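Local structure of putative vitamin-B12 independent methionine synthase family protein (Listeria monocytogenes, 1YPX) at residues 324-336 with 353-365. The protein probably transfers a methyl group from a folate to homocysteine, as a zinc-dependent, cobalamin-independent methionine synthase. Numbering follows the deposited sequence.
Sequences PLSQLRLSPQCGF and KLRYVVRLANDIW
Trp-365 and Leu-325 make the polar link between strand 328-332, with its lead-in, and helix 353-364. Trp-365 NE1 gives a hydrogen bond to Leu-325 O at 3.0 Å. The carbonyl oxygen lies near the ring plane, but the N-H...O angle of 148° shows a moderately bent bond. Leu-325 O also accepts the backbone N of Leu-328, from the opposite face of its carbonyl plane. Two donors thus hold this oxygen.

Trp-365 is the first residue past the helix. Its CG stands anti to the carbonyl carbon (chi1 -75°), and the indole reaches back to the strand. Ile-364 CG2 covers the centre of one face of the ring. Leu-328 O approaches the indole near CE2 and CZ2, on the side away from Ile-364. At the six-membered ring, Trp-365 CZ3 meets Leu-330 CB at 3.5 Å.

The remaining contacts are apolar. Leu-330 points at the helix, and its CD2 rests against Leu-360 CB at 3.7 Å. Val-357 spreads its two methyls along the strand. CG1 faces Ser-331 CA, and Val-357 CG2 meets Pro-332 CD at 3.8 Å, the two side chains crossing at about a right angle. Beyond the strand, Phe-336 and Leu-354 lie side by side, pointing opposite ways, with Phe-336 CE1 3.7 Å from Leu-354 CD2. Lys-353 CD lies at the edge of the phenyl ring, while its NZ forms a salt bridge with Glu-307.

Strand and helix run nearly antiparallel, at 162°, their axes coming within 8.3 Å. Here the C-terminal part of helix 347-364, one of the outer helices, packs on strand 328-332, the last strand in chain order of a TIM-barrel-like fold. Strand 293-299 lies beside strand 328-332, Tyr-8 stacks on Trp-365, and Ile-316 of helix 310-322 touches both Leu-325 and Ile-364.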
ATOM      1  N   PRO A 324     -17.319  -7.724  13.311  1.00 61.21           N
ATOM      2  CA  PRO A 324     -18.150  -8.423  12.322  1.00 61.08           C
ATOM      3  C   PRO A 324     -17.470  -8.906  11.036  1.00 61.99           C
ATOM      4  O   PRO A 324     -16.729  -8.171  10.386  1.00 60.88           O
ATOM      5  CB  PRO A 324     -19.312  -7.444  12.072  1.00 61.16           C
ATOM      6  CG  PRO A 324     -18.823  -6.119  12.567  1.00 61.31           C
ATOM      7  CD  PRO A 324     -17.963  -6.478  13.759  1.00 61.78           C
ATOM      8  N   LEU A 325     -17.741 -10.161  10.682  1.00 62.32           N
ATOM      9  CA  LEU A 325     -17.168 -10.780   9.491  1.00 63.62           C
ATOM     10  C   LEU A 325     -17.548  -9.965   8.257  1.00 63.96           C
ATOM     11  O   LEU A 325     -16.852  -9.987   7.233  1.00 62.97           O
ATOM     12  CB  LEU A 325     -17.689 -12.222   9.351  1.00 62.94           C
ATOM     13  CG  LEU A 325     -17.147 -13.139   8.243  1.00 61.16           C
ATOM     14  CD1 LEU A 325     -15.739 -13.635   8.592  1.00 60.59           C
ATOM     15  CD2 LEU A 325     -18.080 -14.321   8.082  1.00 59.43           C
ATOM     16  N   SER A 326     -18.664  -9.248   8.373  1.00 63.09           N
ATOM     17  CA  SER A 326     -19.180  -8.409   7.293  1.00 64.02           C
ATOM     18  C   SER A 326     -18.151  -7.371   6.835  1.00 63.80           C
ATOM     19  O   SER A 326     -18.166  -6.927   5.684  1.00 63.63           O
ATOM     20  CB  SER A 326     -20.458  -7.686   7.750  1.00 64.59           C
ATOM     21  OG  SER A 326     -20.211  -6.898   8.909  1.00 66.31           O
ATOM     22  N   GLN A 327     -17.256  -6.991   7.738  1.00 62.67           N
ATOM     23  CA  GLN A 327     -16.254  -5.998   7.407  1.00 60.93           C
ATOM     24  C   GLN A 327     -14.822  -6.480   7.535  1.00 59.12           C
ATOM     25  O   GLN A 327     -13.951  -5.731   7.950  1.00 59.63           O
ATOM     26  CB  GLN A 327     -16.465  -4.738   8.254  1.00 62.81           C
ATOM     27  CG  GLN A 327     -16.812  -5.012   9.711  1.00 65.27           C
ATOM     28  CD  GLN A 327     -17.028  -3.741  10.505  1.00 64.32           C
ATOM     29  OE1 GLN A 327     -16.122  -2.919  10.635  1.00 66.79           O
ATOM     30  NE2 GLN A 327     -18.232  -3.571  11.036  1.00 65.20           N
ATOM     31  N   LEU A 328     -14.571  -7.731   7.175  1.00 56.93           N
ATOM     32  CA  LEU A 328     -13.213  -8.250   7.235  1.00 53.39           C
ATOM     33  C   LEU A 328     -12.833  -8.768   5.851  1.00 51.40           C
ATOM     34  O   LEU A 328     -13.688  -9.212   5.073  1.00 48.27           O
ATOM     35  CB  LEU A 328     -13.099  -9.361   8.298  1.00 53.83           C
ATOM     36  CG  LEU A 328     -13.285  -8.975   9.780  1.00 54.51           C
ATOM     37  CD1 LEU A 328     -13.127 -10.199  10.680  1.00 53.29           C
ATOM     38  CD2 LEU A 328     -12.261  -7.918  10.169  1.00 54.09           C
ATOM     39  N   ARG A 329     -11.546  -8.674   5.538  1.00 50.72           N
ATOM     40  CA  ARG A 329     -11.030  -9.124   4.246  1.00 49.22           C
ATOM     41  C   ARG A 329      -9.804  -9.996   4.454  1.00 46.80           C
ATOM     42  O   ARG A 329      -9.205  -9.977   5.516  1.00 45.87           O
ATOM     43  CB  ARG A 329     -10.671  -7.929   3.354  1.00 48.93           C
ATOM     44  CG  ARG A 329     -11.846  -7.317   2.573  1.00 49.10           C
ATOM     45  CD  ARG A 329     -12.932  -6.816   3.477  1.00 51.91           C
ATOM     46  NE  ARG A 329     -14.054  -6.230   2.746  1.00 55.04           N
ATOM     47  CZ  ARG A 329     -15.313  -6.249   3.180  1.00 55.37           C
ATOM     48  NH1 ARG A 329     -15.623  -6.828   4.328  1.00 53.91           N
ATOM     49  NH2 ARG A 329     -16.266  -5.671   2.479  1.00 57.95           N
ATOM     50  N   LEU A 330      -9.453 -10.751   3.424  1.00 45.65           N
ATOM     51  CA  LEU A 330      -8.330 -11.660   3.453  1.00 44.56           C
ATOM     52  C   LEU A 330      -7.312 -11.269   2.386  1.00 45.82           C
ATOM     53  O   LEU A 330      -7.639 -10.575   1.418  1.00 46.63           O
ATOM     54  CB  LEU A 330      -8.846 -13.064   3.184  1.00 42.81           C
ATOM     55  CG  LEU A 330      -7.827 -14.200   3.167  1.00 41.57           C
ATOM     56  CD1 LEU A 330      -7.198 -14.320   4.531  1.00 39.76           C
ATOM     57  CD2 LEU A 330      -8.519 -15.502   2.762  1.00 38.80           C
ATOM     58  N   SER A 331      -6.077 -11.721   2.557  1.00 46.77           N
ATOM     59  CA  SER A 331      -5.026 -11.418   1.599  1.00 47.05           C
ATOM     60  C   SER A 331      -3.786 -12.054   2.116  1.00 47.16           C
ATOM     61  O   SER A 331      -3.774 -12.579   3.219  1.00 49.97           O
ATOM     62  CB  SER A 331      -4.749  -9.930   1.557  1.00 48.08           C
ATOM     63  OG  SER A 331      -3.951  -9.576   2.675  1.00 47.00           O
ATOM     64  N   PRO A 332      -2.718 -12.031   1.319  1.00 48.69           N
ATOM     65  CA  PRO A 332      -1.492 -12.638   1.839  1.00 49.46           C
ATOM     66  C   PRO A 332      -0.886 -11.581   2.778  1.00 50.83           C
ATOM     67  O   PRO A 332      -1.293 -10.425   2.725  1.00 49.19           O
ATOM     68  CB  PRO A 332      -0.677 -12.933   0.577  1.00 47.88           C
ATOM     69  CG  PRO A 332      -1.208 -11.963  -0.438  1.00 48.48           C
ATOM     70  CD  PRO A 332      -2.665 -11.830  -0.141  1.00 47.29           C
ATOM     71  N   GLN A 333       0.036 -11.974   3.656  1.00 55.27           N
ATOM     72  CA  GLN A 333       0.637 -11.054   4.632  1.00 59.09           C
ATOM     73  C   GLN A 333       1.250  -9.753   4.089  1.00 59.26           C
ATOM     74  O   GLN A 333       1.036  -8.684   4.663  1.00 61.38           O
ATOM     75  CB  GLN A 333       1.667 -11.801   5.502  1.00 61.91           C
ATOM     76  CG  GLN A 333       2.811 -12.441   4.720  1.00 67.09           C
ATOM     77  CD  GLN A 333       3.849 -13.115   5.606  1.00 68.49           C
ATOM     78  OE1 GLN A 333       3.522 -13.973   6.431  1.00 68.85           O
ATOM     79  NE2 GLN A 333       5.111 -12.735   5.428  1.00 69.49           N
ATOM     80  N   CYS A 334       2.018  -9.839   3.006  1.00 59.34           N
ATOM     81  CA  CYS A 334       2.631  -8.658   2.391  1.00 59.02           C
ATOM     82  C   CYS A 334       2.546  -8.823   0.877  1.00 58.08           C
ATOM     83  O   CYS A 334       1.850  -9.712   0.374  1.00 58.94           O
ATOM     84  CB  CYS A 334       4.109  -8.509   2.807  1.00 60.88           C
ATOM     85  SG  CYS A 334       4.904  -6.905   2.355  1.00 63.81           S
ATOM     86  N   GLY A 335       3.247  -7.954   0.157  1.00 57.38           N
ATOM     87  CA  GLY A 335       3.260  -8.025  -1.290  1.00 56.67           C
ATOM     88  C   GLY A 335       4.390  -8.943  -1.700  1.00 56.83           C
ATOM     89  O   GLY A 335       5.448  -8.933  -1.082  1.00 57.61           O
ATOM     90  N   PHE A 336       4.158  -9.750  -2.724  1.00 57.93           N
ATOM     91  CA  PHE A 336       5.162 -10.679  -3.220  1.00 58.52           C
ATOM     92  C   PHE A 336       6.321  -9.894  -3.801  1.00 59.26           C
ATOM     93  O   PHE A 336       6.180  -9.253  -4.840  1.00 62.56           O
ATOM     94  CB  PHE A 336       4.556 -11.581  -4.298  1.00 56.22           C
ATOM     95  CG  PHE A 336       3.320 -12.312  -3.847  1.00 56.33           C
ATOM     96  CD1 PHE A 336       2.061 -11.735  -3.987  1.00 53.40           C
ATOM     97  CD2 PHE A 336       3.422 -13.558  -3.222  1.00 57.09           C
ATOM     98  CE1 PHE A 336       0.925 -12.386  -3.509  1.00 53.22           C
ATOM     99  CE2 PHE A 336       2.292 -14.218  -2.738  1.00 55.03           C
ATOM    100  CZ  PHE A 336       1.042 -13.628  -2.881  1.00 54.04           C
ATOM    101  N   LYS A 353      -0.849 -19.111  -4.502  1.00 56.70           N
ATOM    102  CA  LYS A 353      -1.284 -18.606  -3.216  1.00 53.21           C
ATOM    103  C   LYS A 353      -2.379 -17.552  -3.412  1.00 50.83           C
ATOM    104  O   LYS A 353      -3.181 -17.314  -2.511  1.00 46.81           O
ATOM    105  CB  LYS A 353      -0.099 -18.020  -2.453  1.00 55.03           C
ATOM    106  CG  LYS A 353       0.888 -19.067  -1.979  1.00 57.31           C
ATOM    107  CD  LYS A 353       2.057 -18.424  -1.260  1.00 60.49           C
ATOM    108  CE  LYS A 353       2.656 -19.368  -0.226  1.00 62.73           C
ATOM    109  NZ  LYS A 353       1.656 -19.706   0.841  1.00 62.85           N
ATOM    110  N   LEU A 354      -2.417 -16.925  -4.591  1.00 49.39           N
ATOM    111  CA  LEU A 354      -3.445 -15.917  -4.869  1.00 47.78           C
ATOM    112  C   LEU A 354      -4.800 -16.561  -5.126  1.00 47.49           C
ATOM    113  O   LEU A 354      -5.821 -16.097  -4.626  1.00 45.13           O
ATOM    114  CB  LEU A 354      -3.059 -15.046  -6.066  1.00 45.87           C
ATOM    115  CG  LEU A 354      -2.031 -13.937  -5.807  1.00 44.23           C
ATOM    116  CD1 LEU A 354      -1.797 -13.147  -7.086  1.00 42.99           C
ATOM    117  CD2 LEU A 354      -2.527 -13.027  -4.699  1.00 40.04           C
ATOM    118  N   ARG A 355      -4.796 -17.638  -5.907  1.00 49.79           N
ATOM    119  CA  ARG A 355      -6.014 -18.362  -6.216  1.00 49.89           C
ATOM    120  C   ARG A 355      -6.484 -18.938  -4.880  1.00 49.97           C
ATOM    121  O   ARG A 355      -7.677 -19.155  -4.655  1.00 51.55           O
ATOM    122  CB  ARG A 355      -5.715 -19.489  -7.207  1.00 52.66           C
ATOM    123  CG  ARG A 355      -4.567 -19.180  -8.170  1.00 57.56           C
ATOM    124  CD  ARG A 355      -4.412 -20.248  -9.253  1.00 60.31           C
ATOM    125  NE  ARG A 355      -5.297 -20.009 -10.389  1.00 64.03           N
ATOM    126  CZ  ARG A 355      -4.879 -19.626 -11.593  1.00 66.15           C
ATOM    127  NH1 ARG A 355      -5.755 -19.427 -12.582  1.00 65.03           N
ATOM    128  NH2 ARG A 355      -3.578 -19.457 -11.808  1.00 66.88           N
ATOM    129  N   TYR A 356      -5.529 -19.178  -3.987  1.00 48.49           N
ATOM    130  CA  TYR A 356      -5.841 -19.709  -2.663  1.00 48.11           C
ATOM    131  C   TYR A 356      -6.626 -18.642  -1.882  1.00 46.17           C
ATOM    132  O   TYR A 356      -7.590 -18.952  -1.173  1.00 44.92           O
ATOM    133  CB  TYR A 356      -4.541 -20.070  -1.939  1.00 50.62           C
ATOM    134  CG  TYR A 356      -4.719 -20.829  -0.640  1.00 53.84           C
ATOM    135  CD1 TYR A 356      -3.963 -20.491   0.479  1.00 54.48           C
ATOM    136  CD2 TYR A 356      -5.596 -21.913  -0.542  1.00 53.24           C
ATOM    137  CE1 TYR A 356      -4.060 -21.206   1.660  1.00 55.57           C
ATOM    138  CE2 TYR A 356      -5.701 -22.640   0.644  1.00 55.55           C
ATOM    139  CZ  TYR A 356      -4.924 -22.279   1.741  1.00 55.58           C
ATOM    140  OH  TYR A 356      -4.984 -22.999   2.913  1.00 56.38           O
ATOM    141  N   VAL A 357      -6.203 -17.387  -2.018  1.00 45.53           N
ATOM    142  CA  VAL A 357      -6.885 -16.269  -1.373  1.00 45.31           C
ATOM    143  C   VAL A 357      -8.291 -16.144  -1.978  1.00 45.35           C
ATOM    144  O   VAL A 357      -9.271 -15.947  -1.264  1.00 43.34           O
ATOM    145  CB  VAL A 357      -6.127 -14.942  -1.607  1.00 46.46           C
ATOM    146  CG1 VAL A 357      -6.976 -13.774  -1.129  1.00 46.38           C
ATOM    147  CG2 VAL A 357      -4.775 -14.962  -0.878  1.00 44.69           C
ATOM    148  N   VAL A 358      -8.381 -16.269  -3.300  1.00 46.42           N
ATOM    149  CA  VAL A 358      -9.663 -16.171  -3.996  1.00 49.40           C
ATOM    150  C   VAL A 358     -10.640 -17.282  -3.605  1.00 50.55           C
ATOM    151  O   VAL A 358     -11.845 -17.048  -3.492  1.00 52.62           O
ATOM    152  CB  VAL A 358      -9.499 -16.230  -5.548  1.00 49.52           C
ATOM    153  CG1 VAL A 358     -10.871 -16.251  -6.209  1.00 47.40           C
ATOM    154  CG2 VAL A 358      -8.688 -15.031  -6.051  1.00 46.80           C
ATOM    155  N   ARG A 359     -10.122 -18.491  -3.422  1.00 49.45           N
ATOM    156  CA  ARG A 359     -10.950 -19.637  -3.056  1.00 50.14           C
ATOM    157  C   ARG A 359     -11.438 -19.507  -1.620  1.00 49.89           C
ATOM    158  O   ARG A 359     -12.636 -19.626  -1.339  1.00 49.26           O
ATOM    159  CB  ARG A 359     -10.129 -20.912  -3.214  1.00 51.96           C
ATOM    160  CG  ARG A 359     -10.855 -22.224  -2.956  1.00 52.93           C
ATOM    161  CD  ARG A 359      -9.796 -23.315  -2.895  1.00 55.42           C
ATOM    162  NE  ARG A 359      -8.647 -22.918  -3.723  1.00 56.76           N
ATOM    163  CZ  ARG A 359      -7.417 -23.389  -3.577  1.00 55.35           C
ATOM    164  NH1 ARG A 359      -6.445 -22.955  -4.370  1.00 50.25           N
ATOM    165  NH2 ARG A 359      -7.168 -24.289  -2.626  1.00 59.11           N
ATOM    166  N   LEU A 360     -10.502 -19.257  -0.710  1.00 50.17           N
ATOM    167  CA  LEU A 360     -10.846 -19.105   0.694  1.00 50.88           C
ATOM    168  C   LEU A 360     -11.891 -18.013   0.922  1.00 50.29           C
ATOM    169  O   LEU A 360     -12.901 -18.241   1.578  1.00 50.82           O
ATOM    170  CB  LEU A 360      -9.582 -18.809   1.512  1.00 52.07           C
ATOM    171  CG  LEU A 360      -8.779 -20.014   2.029  1.00 55.36           C
ATOM    172  CD1 LEU A 360      -9.582 -20.675   3.142  1.00 56.53           C
ATOM    173  CD2 LEU A 360      -8.478 -21.022   0.915  1.00 52.06           C
ATOM    174  N   ALA A 361     -11.641 -16.828   0.374  1.00 50.87           N
ATOM    175  CA  ALA A 361     -12.546 -15.694   0.527  1.00 51.74           C
ATOM    176  C   ALA A 361     -13.898 -16.001  -0.081  1.00 52.01           C
ATOM    177  O   ALA A 361     -14.913 -15.425   0.300  1.00 50.34           O
ATOM    178  CB  ALA A 361     -11.953 -14.453  -0.143  1.00 51.64           C
ATOM    179  N   ASN A 362     -13.909 -16.899  -1.052  1.00 54.68           N
ATOM    180  CA  ASN A 362     -15.161 -17.223  -1.684  1.00 57.39           C
ATOM    181  C   ASN A 362     -16.009 -18.093  -0.777  1.00 59.51           C
ATOM    182  O   ASN A 362     -17.153 -17.747  -0.468  1.00 59.88           O
ATOM    183  CB  ASN A 362     -14.933 -17.915  -3.026  1.00 57.61           C
ATOM    184  CG  ASN A 362     -16.230 -18.121  -3.786  1.00 58.80           C
ATOM    185  OD1 ASN A 362     -17.022 -17.183  -3.943  1.00 58.54           O
ATOM    186  ND2 ASN A 362     -16.459 -19.344  -4.259  1.00 57.95           N
ATOM    187  N   ASP A 363     -15.456 -19.219  -0.330  1.00 60.48           N
ATOM    188  CA  ASP A 363     -16.235 -20.083   0.544  1.00 61.79           C
ATOM    189  C   ASP A 363     -16.409 -19.511   1.958  1.00 60.57           C
ATOM    190  O   ASP A 363     -17.169 -20.059   2.760  1.00 62.14           O
ATOM    191  CB  ASP A 363     -15.650 -21.507   0.590  1.00 64.66           C
ATOM    192  CG  ASP A 363     -14.220 -21.546   1.077  1.00 65.71           C
ATOM    193  OD1 ASP A 363     -13.904 -20.800   2.029  1.00 67.11           O
ATOM    194  OD2 ASP A 363     -13.424 -22.340   0.519  1.00 64.41           O
ATOM    195  N   ILE A 364     -15.725 -18.409   2.266  1.00 58.83           N
ATOM    196  CA  ILE A 364     -15.880 -17.788   3.584  1.00 56.87           C
ATOM    197  C   ILE A 364     -16.852 -16.636   3.485  1.00 56.20           C
ATOM    198  O   ILE A 364     -17.781 -16.525   4.280  1.00 55.29           O
ATOM    199  CB  ILE A 364     -14.560 -17.233   4.155  1.00 56.84           C
ATOM    200  CG1 ILE A 364     -13.656 -18.384   4.585  1.00 55.70           C
ATOM    201  CG2 ILE A 364     -14.846 -16.334   5.366  1.00 51.84           C
ATOM    202  CD1 ILE A 364     -12.364 -17.923   5.176  1.00 59.21           C
ATOM    203  N   TRP A 365     -16.632 -15.768   2.507  1.00 57.00           N
ATOM    204  CA  TRP A 365     -17.505 -14.623   2.320  1.00 57.29           C
ATOM    205  C   TRP A 365     -18.550 -14.896   1.242  1.00 60.77           C
ATOM    206  O   TRP A 365     -18.332 -15.697   0.330  1.00 60.84           O
ATOM    207  CB  TRP A 365     -16.654 -13.387   2.010  1.00 51.40           C
ATOM    208  CG  TRP A 365     -15.953 -12.865   3.267  1.00 49.50           C
ATOM    209  CD1 TRP A 365     -16.537 -12.205   4.318  1.00 44.66           C
ATOM    210  CD2 TRP A 365     -14.566 -13.032   3.626  1.00 45.28           C
ATOM    211  NE1 TRP A 365     -15.606 -11.958   5.303  1.00 42.95           N
ATOM    212  CE2 TRP A 365     -14.394 -12.450   4.908  1.00 42.28           C
ATOM    213  CE3 TRP A 365     -13.462 -13.616   2.991  1.00 43.44           C
ATOM    214  CZ2 TRP A 365     -13.162 -12.436   5.567  1.00 39.98           C
ATOM    215  CZ3 TRP A 365     -12.232 -13.603   3.647  1.00 44.82           C
ATOM    216  CH2 TRP A 365     -12.094 -13.011   4.929  1.00 42.08           C
TER